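Local structure of multiheme cytochrome cf (Carboxydothermus ferrireducens DSM 11255, 6QVM) at residues D263-S268 with M290-D295; K513-P518 with A647-A652. The protein sits in the S-layer and probably passes electrons through its eleven c-type hemes to insoluble extracellular iron(III). One frame throughout, in Å; residues are numbered along the deposited sequence.

Interaction 1: residues D263-S268 with M290-D295; sequences DKFQAS and MPYAFD
The phenol of Tyr292 gives its hydroxyl hydrogen to Asp263, with OH 3.1 Å from OD1. The hydroxyl comes to the syn side of OD1, 18° out of the carboxylate plane. The carboxylate and ring planes are 14° apart, and OD1 lies at the ring edge, also 3.3 Å from CE2 of Tyr292. The contact packs the loop before strand 270-275 against strand 292-295 of the same antiparallel sheet. Lys264 crosses the Tyr292 side chain at about a right angle with its aliphatic part. Its CG lies 3.5 Å from CE2 of Tyr292, and its CE also approaches the hydroxyl. Lys264 CD meets Pro291 CG as well.

Phe265 is the buried residue of the group. Its CG sits between the backbone N and the carbonyl carbon (chi1 58°), and the ring reaches across to the Tyr292 backbone. Met290 lies over one ring face in a Met-aromatic contact, with SD 4.3 Å from the ring centroid. Met290 CB adds a CH-pi contact on that face. Val270 touches both Phe265 and Met290. At the edge of the Phe265 ring, in its plane, CE1 comes 3.7 Å from the backbone N of Tyr292.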
ATOM      1  N   ASP A 263     -29.151  -4.577 -24.387  1.00 46.19           N
ATOM      2  CA  ASP A 263     -29.544  -5.113 -25.683  1.00 65.17           C
ATOM      3  C   ASP A 263     -28.378  -5.267 -26.660  1.00 61.97           C
ATOM      4  O   ASP A 263     -28.553  -5.890 -27.711  1.00 77.18           O
ATOM      5  CB  ASP A 263     -30.621  -4.221 -26.313  1.00 63.39           C
ATOM      6  CG  ASP A 263     -30.255  -2.753 -26.265  1.00 67.30           C
ATOM      7  OD1 ASP A 263     -29.447  -2.371 -25.394  1.00 87.64           O
ATOM      8  OD2 ASP A 263     -30.766  -1.982 -27.104  1.00 67.60           O
ATOM      9  N   LYS A 264     -27.201  -4.726 -26.348  1.00 61.18           N
ATOM     10  CA  LYS A 264     -26.051  -4.852 -27.233  1.00 54.22           C
ATOM     11  C   LYS A 264     -25.097  -5.974 -26.847  1.00 53.53           C
ATOM     12  O   LYS A 264     -24.498  -6.585 -27.742  1.00 56.92           O
ATOM     13  CB  LYS A 264     -25.276  -3.533 -27.290  1.00 50.07           C
ATOM     14  CG  LYS A 264     -26.135  -2.345 -27.723  1.00 53.39           C
ATOM     15  CD  LYS A 264     -25.382  -1.347 -28.574  1.00 65.27           C
ATOM     16  CE  LYS A 264     -26.210  -0.083 -28.769  1.00 64.38           C
ATOM     17  NZ  LYS A 264     -25.559   0.867 -29.713  1.00 72.32           N
ATOM     18  N   PHE A 265     -24.948  -6.287 -25.556  1.00 52.25           N
ATOM     19  CA  PHE A 265     -24.107  -7.415 -25.175  1.00 41.38           C
ATOM     20  C   PHE A 265     -24.588  -8.013 -23.863  1.00 42.15           C
ATOM     21  O   PHE A 265     -25.466  -7.472 -23.185  1.00 51.90           O
ATOM     22  CB  PHE A 265     -22.620  -7.027 -25.099  1.00 36.65           C
ATOM     23  CG  PHE A 265     -22.311  -5.914 -24.132  1.00 39.61           C
ATOM     24  CD1 PHE A 265     -22.453  -4.590 -24.511  1.00 30.40           C
ATOM     25  CD2 PHE A 265     -21.862  -6.193 -22.850  1.00 34.39           C
ATOM     26  CE1 PHE A 265     -22.166  -3.562 -23.628  1.00 40.53           C
ATOM     27  CE2 PHE A 265     -21.568  -5.171 -21.966  1.00 29.34           C
ATOM     28  CZ  PHE A 265     -21.716  -3.855 -22.356  1.00 33.81           C
ATOM     29  N   GLN A 266     -24.003  -9.163 -23.535  1.00 32.25           N
ATOM     30  CA  GLN A 266     -24.332  -9.947 -22.355  1.00 40.19           C
ATOM     31  C   GLN A 266     -23.047 -10.299 -21.619  1.00 47.62           C
ATOM     32  O   GLN A 266     -21.941 -10.002 -22.077  1.00 46.13           O
ATOM     33  CB  GLN A 266     -25.101 -11.224 -22.728  1.00 48.64           C
ATOM     34  CG  GLN A 266     -26.496 -10.957 -23.256  1.00 41.70           C
ATOM     35  CD  GLN A 266     -27.399 -10.357 -22.199  1.00 48.49           C
ATOM     36  OE1 GLN A 266     -27.727 -11.003 -21.201  1.00 45.88           O
ATOM     37  NE2 GLN A 266     -27.793  -9.108 -22.403  1.00 38.74           N
ATOM     38  N   ALA A 267     -23.205 -10.965 -20.471  1.00 46.25           N
ATOM     39  CA  ALA A 267     -22.061 -11.220 -19.601  1.00 42.65           C
ATOM     40  C   ALA A 267     -21.019 -12.085 -20.295  1.00 43.75           C
ATOM     41  O   ALA A 267     -19.812 -11.904 -20.090  1.00 43.33           O
ATOM     42  CB  ALA A 267     -22.513 -11.872 -18.297  1.00 34.13           C
ATOM     43  N   SER A 268     -21.463 -13.034 -21.119  1.00 54.64           N
ATOM     44  CA  SER A 268     -20.540 -13.932 -21.802  1.00 58.32           C
ATOM     45  C   SER A 268     -19.779 -13.254 -22.938  1.00 50.44           C
ATOM     46  O   SER A 268     -18.779 -13.807 -23.406  1.00 57.45           O
ATOM     47  CB  SER A 268     -21.291 -15.155 -22.336  1.00 53.07           C
ATOM     48  OG  SER A 268     -22.422 -14.761 -23.087  1.00 59.74           O
ATOM     49  N   MET A 290     -16.619  -1.695 -24.752  1.00 45.23           N
ATOM     50  CA  MET A 290     -17.948  -2.030 -25.233  1.00 38.38           C
ATOM     51  C   MET A 290     -18.826  -0.788 -25.308  1.00 42.21           C
ATOM     52  O   MET A 290     -18.518   0.241 -24.700  1.00 41.61           O
ATOM     53  CB  MET A 290     -18.582  -3.076 -24.312  1.00 38.24           C
ATOM     54  CG  MET A 290     -17.696  -4.290 -24.075  1.00 44.16           C
ATOM     55  SD  MET A 290     -18.222  -5.732 -25.009  1.00 63.29           S
ATOM     56  CE  MET A 290     -17.979  -6.986 -23.772  1.00 55.68           C
ATOM     57  N   PRO A 291     -19.924  -0.838 -26.068  1.00 46.92           N
ATOM     58  CA  PRO A 291     -20.716   0.384 -26.292  1.00 47.87           C
ATOM     59  C   PRO A 291     -21.441   0.919 -25.060  1.00 54.34           C
ATOM     60  O   PRO A 291     -21.844   2.088 -25.076  1.00 55.77           O
ATOM     61  CB  PRO A 291     -21.713  -0.042 -27.383  1.00 45.66           C
ATOM     62  CG  PRO A 291     -21.783  -1.528 -27.286  1.00 43.82           C
ATOM     63  CD  PRO A 291     -20.391  -1.950 -26.914  1.00 44.45           C
ATOM     64  N   TYR A 292     -21.627   0.123 -24.004  1.00 44.49           N
ATOM     65  CA  TYR A 292     -22.295   0.596 -22.797  1.00 46.21           C
ATOM     66  C   TYR A 292     -21.353   0.567 -21.602  1.00 40.20           C
ATOM     67  O   TYR A 292     -20.467  -0.285 -21.504  1.00 40.81           O
ATOM     68  CB  TYR A 292     -23.531  -0.243 -22.451  1.00 39.04           C
ATOM     69  CG  TYR A 292     -24.713  -0.087 -23.375  1.00 48.06           C
ATOM     70  CD1 TYR A 292     -25.034   1.141 -23.944  1.00 52.90           C
ATOM     71  CD2 TYR A 292     -25.522  -1.175 -23.665  1.00 49.35           C
ATOM     72  CE1 TYR A 292     -26.126   1.272 -24.784  1.00 55.55           C
ATOM     73  CE2 TYR A 292     -26.613  -1.056 -24.498  1.00 56.43           C
ATOM     74  CZ  TYR A 292     -26.914   0.168 -25.056  1.00 69.40           C
ATOM     75  OH  TYR A 292     -28.005   0.283 -25.889  1.00 67.16           O
ATOM     76  N   ALA A 293     -21.560   1.514 -20.694  1.00 36.18           N
ATOM     77  CA  ALA A 293     -21.029   1.457 -19.344  1.00 35.26           C
ATOM     78  C   ALA A 293     -22.194   1.303 -18.375  1.00 40.38           C
ATOM     79  O   ALA A 293     -23.350   1.544 -18.728  1.00 40.37           O
ATOM     80  CB  ALA A 293     -20.215   2.715 -19.015  1.00 24.42           C
ATOM     81  N   PHE A 294     -21.891   0.888 -17.149  1.00 33.80           N
ATOM     82  CA  PHE A 294     -22.901   0.767 -16.107  1.00 31.48           C
ATOM     83  C   PHE A 294     -22.691   1.883 -15.097  1.00 34.00           C
ATOM     84  O   PHE A 294     -21.627   1.971 -14.475  1.00 37.52           O
ATOM     85  CB  PHE A 294     -22.849  -0.597 -15.422  1.00 35.32           C
ATOM     86  CG  PHE A 294     -24.050  -0.886 -14.566  1.00 36.88           C
ATOM     87  CD1 PHE A 294     -24.050  -0.575 -13.219  1.00 32.23           C
ATOM     88  CD2 PHE A 294     -25.181  -1.463 -15.115  1.00 39.02           C
ATOM     89  CE1 PHE A 294     -25.157  -0.835 -12.431  1.00 35.37           C
ATOM     90  CE2 PHE A 294     -26.294  -1.721 -14.336  1.00 35.89           C
ATOM     91  CZ  PHE A 294     -26.283  -1.407 -12.991  1.00 30.36           C
ATOM     92  N   ASP A 295     -23.701   2.732 -14.938  1.00 35.94           N
ATOM     93  CA  ASP A 295     -23.662   3.822 -13.969  1.00 41.08           C
ATOM     94  C   ASP A 295     -24.195   3.314 -12.632  1.00 38.77           C
ATOM     95  O   ASP A 295     -25.362   2.925 -12.537  1.00 39.97           O
ATOM     96  CB  ASP A 295     -24.480   5.008 -14.478  1.00 48.41           C
ATOM     97  CG  ASP A 295     -24.358   6.232 -13.590  1.00 54.91           C
ATOM     98  OD1 ASP A 295     -24.928   6.223 -12.477  1.00 66.55           O
ATOM     99  OD2 ASP A 295     -23.690   7.204 -14.005  1.00 67.45           O
TER

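Interaction 2: residues K513-P518 with A647-A652. With HEC (heme c), chain K.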
ATOM      1  N   LYS A 513       8.525  39.094  12.103  1.00 94.46           N
ATOM      2  CA  LYS A 513       9.484  38.005  11.987  1.00 90.13           C
ATOM      3  C   LYS A 513       9.267  36.911  13.035  1.00 80.87           C
ATOM      4  O   LYS A 513      10.190  36.133  13.308  1.00 93.74           O
ATOM      5  CB  LYS A 513      10.915  38.549  12.080  1.00 84.03           C
ATOM      6  CG  LYS A 513      11.207  39.716  11.149  1.00 79.43           C
ATOM      7  N   GLY A 514       8.075  36.824  13.618  1.00 71.07           N
ATOM      8  CA  GLY A 514       7.842  35.870  14.686  1.00 80.41           C
ATOM      9  C   GLY A 514       6.577  35.044  14.549  1.00 85.12           C
ATOM     10  O   GLY A 514       6.244  34.256  15.440  1.00 74.75           O
ATOM     11  N   VAL A 515       5.856  35.223  13.447  1.00 86.83           N
ATOM     12  CA  VAL A 515       4.656  34.445  13.153  1.00 88.46           C
ATOM     13  C   VAL A 515       4.874  33.732  11.823  1.00 89.24           C
ATOM     14  O   VAL A 515       5.135  34.377  10.798  1.00 73.73           O
ATOM     15  CB  VAL A 515       3.390  35.322  13.133  1.00 92.92           C
ATOM     16  CG1 VAL A 515       3.076  35.816  14.534  1.00 92.36           C
ATOM     17  CG2 VAL A 515       3.545  36.511  12.194  1.00 92.85           C
ATOM     18  N   HIS A 516       4.799  32.402  11.841  1.00 79.72           N
ATOM     19  CA  HIS A 516       5.109  31.581  10.676  1.00 88.44           C
ATOM     20  C   HIS A 516       3.918  30.701  10.324  1.00 68.01           C
ATOM     21  O   HIS A 516       3.353  30.045  11.205  1.00 60.81           O
ATOM     22  CB  HIS A 516       6.351  30.718  10.923  1.00 90.59           C
ATOM     23  CG  HIS A 516       7.613  31.507  11.089  1.00105.59           C
ATOM     24  ND1 HIS A 516       8.022  32.006  12.306  1.00 99.63           N
ATOM     25  CD2 HIS A 516       8.553  31.885  10.190  1.00105.11           C
ATOM     26  CE1 HIS A 516       9.163  32.654  12.152  1.00108.84           C
ATOM     27  NE2 HIS A 516       9.506  32.596  10.877  1.00117.96           N
ATOM     28  N   HIS A 517       3.555  30.683   9.027  1.00 71.60           N
ATOM     29  CA  HIS A 517       2.462  29.912   8.435  1.00 68.16           C
ATOM     30  C   HIS A 517       1.286  29.779   9.395  1.00 69.94           C
ATOM     31  O   HIS A 517       1.075  28.706   9.981  1.00 68.44           O
ATOM     32  CB  HIS A 517       2.951  28.529   7.991  1.00 73.82           C
ATOM     33  CG  HIS A 517       4.109  28.009   8.782  1.00 72.78           C
ATOM     34  ND1 HIS A 517       3.960  27.392  10.006  1.00 70.66           N
ATOM     35  CD2 HIS A 517       5.439  28.023   8.529  1.00 66.37           C
ATOM     36  CE1 HIS A 517       5.147  27.041  10.468  1.00 76.96           C
ATOM     37  NE2 HIS A 517       6.063  27.413   9.591  1.00 78.07           N
ATOM     38  N   PRO A 518       0.511  30.841   9.594  1.00 62.58           N
ATOM     39  CA  PRO A 518      -0.576  30.779  10.572  1.00 60.84           C
ATOM     40  C   PRO A 518      -1.922  30.510   9.921  1.00 57.68           C
ATOM     41  O   PRO A 518      -2.943  31.045  10.362  1.00 62.38           O
ATOM     42  CB  PRO A 518      -0.531  32.177  11.192  1.00 46.44           C
ATOM     43  CG  PRO A 518      -0.152  33.055  10.018  1.00 50.80           C
ATOM     44  CD  PRO A 518       0.697  32.210   9.080  1.00 53.78           C
ATOM     45  N   ALA A 647      -0.178  43.023  11.665  1.00 72.26           N
ATOM     46  CA  ALA A 647       0.011  43.126  10.228  1.00 78.03           C
ATOM     47  C   ALA A 647       0.937  42.052   9.688  1.00 84.99           C
ATOM     48  O   ALA A 647       0.887  41.758   8.488  1.00 83.81           O
ATOM     49  CB  ALA A 647       0.563  44.505   9.861  1.00 77.96           C
ATOM     50  N   GLY A 648       1.780  41.474  10.546  1.00 67.60           N
ATOM     51  CA  GLY A 648       2.585  40.342  10.124  1.00 81.01           C
ATOM     52  C   GLY A 648       1.745  39.108   9.860  1.00 75.61           C
ATOM     53  O   GLY A 648       2.078  38.290   8.996  1.00 71.88           O
ATOM     54  N   ILE A 649       0.645  38.959  10.604  1.00 72.96           N
ATOM     55  CA  ILE A 649      -0.228  37.800  10.442  1.00 62.13           C
ATOM     56  C   ILE A 649      -0.839  37.785   9.047  1.00 57.94           C
ATOM     57  O   ILE A 649      -0.843  36.754   8.365  1.00 64.53           O
ATOM     58  CB  ILE A 649      -1.310  37.788  11.536  1.00 62.22           C
ATOM     59  CG1 ILE A 649      -0.687  37.452  12.893  1.00 68.87           C
ATOM     60  CG2 ILE A 649      -2.395  36.791  11.191  1.00 62.91           C
ATOM     61  CD1 ILE A 649      -1.594  37.772  14.083  1.00 69.88           C
ATOM     62  N   VAL A 650      -1.347  38.933   8.593  1.00 59.63           N
ATOM     63  CA  VAL A 650      -1.876  39.036   7.238  1.00 56.41           C
ATOM     64  C   VAL A 650      -0.786  38.795   6.200  1.00 67.64           C
ATOM     65  O   VAL A 650      -1.078  38.385   5.071  1.00 64.89           O
ATOM     66  CB  VAL A 650      -2.558  40.411   7.056  1.00 53.08           C
ATOM     67  CG1 VAL A 650      -3.165  40.546   5.666  1.00 50.42           C
ATOM     68  CG2 VAL A 650      -3.621  40.613   8.130  1.00 53.87           C
ATOM     69  N   ALA A 651       0.478  39.014   6.567  1.00 72.86           N
ATOM     70  CA  ALA A 651       1.590  38.786   5.652  1.00 68.06           C
ATOM     71  C   ALA A 651       2.061  37.335   5.650  1.00 60.66           C
ATOM     72  O   ALA A 651       2.293  36.763   4.580  1.00 50.81           O
ATOM     73  CB  ALA A 651       2.758  39.712   6.000  1.00 64.69           C
ATOM     74  N   ALA A 652       2.212  36.725   6.828  1.00 48.09           N
ATOM     75  CA  ALA A 652       2.673  35.340   6.886  1.00 58.81           C
ATOM     76  C   ALA A 652       1.588  34.375   6.426  1.00 77.23           C
ATOM     77  O   ALA A 652       1.887  33.346   5.809  1.00 89.63           O
ATOM     78  CB  ALA A 652       3.138  34.999   8.298  1.00 49.82           C
TER
HETATM   79 FE   HEC K 707       9.105  25.302   7.865  1.00 83.55          FE
HETATM   80  CHA HEC K 707       8.099  27.078   5.057  1.00 81.66           C
HETATM   81  CHB HEC K 707      12.322  26.471   7.404  1.00 94.86           C
HETATM   82  CHC HEC K 707      10.035  24.054  10.961  1.00 94.03           C
HETATM   83  CHD HEC K 707       5.939  24.107   8.349  1.00 64.26           C
HETATM   84  NA  HEC K 707      10.025  26.545   6.497  1.00 92.19           N
HETATM   85  C1A HEC K 707       9.433  27.154   5.403  1.00 94.88           C
HETATM   86  C2A HEC K 707      10.453  27.886   4.675  1.00107.69           C
HETATM   87  C3A HEC K 707      11.621  27.711   5.327  1.00106.56           C
HETATM   88  C4A HEC K 707      11.371  26.868   6.483  1.00100.41           C
HETATM   89  CMA HEC K 707      12.997  28.296   4.934  1.00 99.48           C
HETATM   90  CAA HEC K 707      10.202  28.705   3.379  1.00112.34           C
HETATM   91  CBA HEC K 707      10.328  30.193   3.707  1.00121.73           C
HETATM   92  CGA HEC K 707       9.475  31.047   2.806  1.00132.14           C
HETATM   93  O1A HEC K 707       9.028  32.124   3.277  1.00129.42           O
HETATM   94  O2A HEC K 707       9.240  30.667   1.628  1.00132.24           O
HETATM   95  NB  HEC K 707      10.840  25.271   8.977  1.00 92.89           N
HETATM   96  C1B HEC K 707      12.057  25.813   8.593  1.00 91.97           C
HETATM   97  C2B HEC K 707      13.012  25.571   9.660  1.00 90.56           C
HETATM   98  C3B HEC K 707      12.380  24.901  10.643  1.00 96.68           C
HETATM   99  C4B HEC K 707      11.002  24.709  10.231  1.00 95.15           C
HETATM  100  CMB HEC K 707      14.500  25.999   9.636  1.00 91.35           C
HETATM  101  CAB HEC K 707      12.985  24.404  11.982  1.00103.18           C
HETATM  102  CBB HEC K 707      13.408  25.606  12.853  1.00 84.45           C
HETATM  103  NC  HEC K 707       8.168  24.267   9.364  1.00 76.27           N
HETATM  104  C1C HEC K 707       8.733  23.847  10.556  1.00 83.75           C
HETATM  105  C2C HEC K 707       7.733  23.117  11.309  1.00 69.58           C
HETATM  106  C3C HEC K 707       6.570  23.183  10.623  1.00 69.21           C
HETATM  107  C4C HEC K 707       6.843  23.871   9.368  1.00 66.96           C
HETATM  108  CMC HEC K 707       7.984  22.547  12.727  1.00 70.16           C
HETATM  109  CAC HEC K 707       5.197  22.558  10.986  1.00 70.62           C
HETATM  110  CBC HEC K 707       4.651  23.052  12.343  1.00 68.85           C
HETATM  111  ND  HEC K 707       7.311  25.543   6.843  1.00 81.63           N
HETATM  112  C1D HEC K 707       6.116  24.962   7.272  1.00 71.63           C
HETATM  113  C2D HEC K 707       5.057  25.405   6.392  1.00 87.89           C
HETATM  114  C3D HEC K 707       5.727  26.333   5.358  1.00 84.85           C
HETATM  115  C4D HEC K 707       7.126  26.359   5.724  1.00 78.42           C
HETATM  116  CMD HEC K 707       3.570  25.002   6.495  1.00 91.58           C
HETATM  117  CAD HEC K 707       5.069  27.094   4.177  1.00 86.02           C
HETATM  118  CBD HEC K 707       4.120  28.158   4.723  1.00 85.33           C
HETATM  119  CGD HEC K 707       3.961  29.320   3.769  1.00101.25           C
HETATM  120  O1D HEC K 707       4.051  29.124   2.525  1.00 87.55           O
HETATM  121  O2D HEC K 707       3.729  30.457   4.265  1.00 95.90           O
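Ala652 CB packs against Pro518 CD at 3.8 Å and against Val515 CG2 at 4.2 Å, the apolar centre of the contact. One turn back, Val515 CG2 lies 3.9 Å from C of Gly648. This methyl sits between its own backbone N and carbonyl carbon, which turns it toward the helix backbone there. It faces Ile649 CG1 more loosely. Phe506 touches both Val515 and Ile649 and extends the apolar patch.

Two further contacts involve backbone atoms. Ala652 CB comes 3.3 Å from the carbonyl O of Val515, a close approach and not a hydrogen bond. Pro518 CD rests 3.5 Å from C of Ala652.

The loop 513-518 runs past the C-terminal turn of helix 641-652, and Pro518 occupies the N-cap position just before helix 519-524. His517 and Ala652 both belong to a heme c pocket of this multiheme cytochrome.

The heme contacts come mainly from His517. One face of its imidazole lies over pyrrole D, with NE2 3.4 Å from HEC C1D; CB of His516 lies over the opposite face. His517 CB reaches the propionate carbon CBD at 3.5 Å. A hydrogen bond from ND1 to Thr502 O fixes the ring's rotation. With an alanine in place of His517, the Thr502 carbonyl would probably lose its mate, and pyrrole D its cover near C1D.

How the interactions relate
Interaction 1 is a surface contact and interaction 2 a buried one. They lie far apart, with centres about 58 Å from each other, and share no secondary-structure element. Interaction 1 joins a loop to a strand of one sheet, and only 21 residues separate its segments. Interaction 2 joins a loop to a helix across 128 intervening residues. The chemistry differs too. The 263-268 and 290-295 segments combine a hydrogen bond between side chains with aromatic and sulfur contacts. The 513-518 and 647-652 segments meet through small apolar groups and backbone. Heme c directly touches interaction 2, whereas the side chain of Met290 in interaction 1 is about 11 Å from a bound heme c.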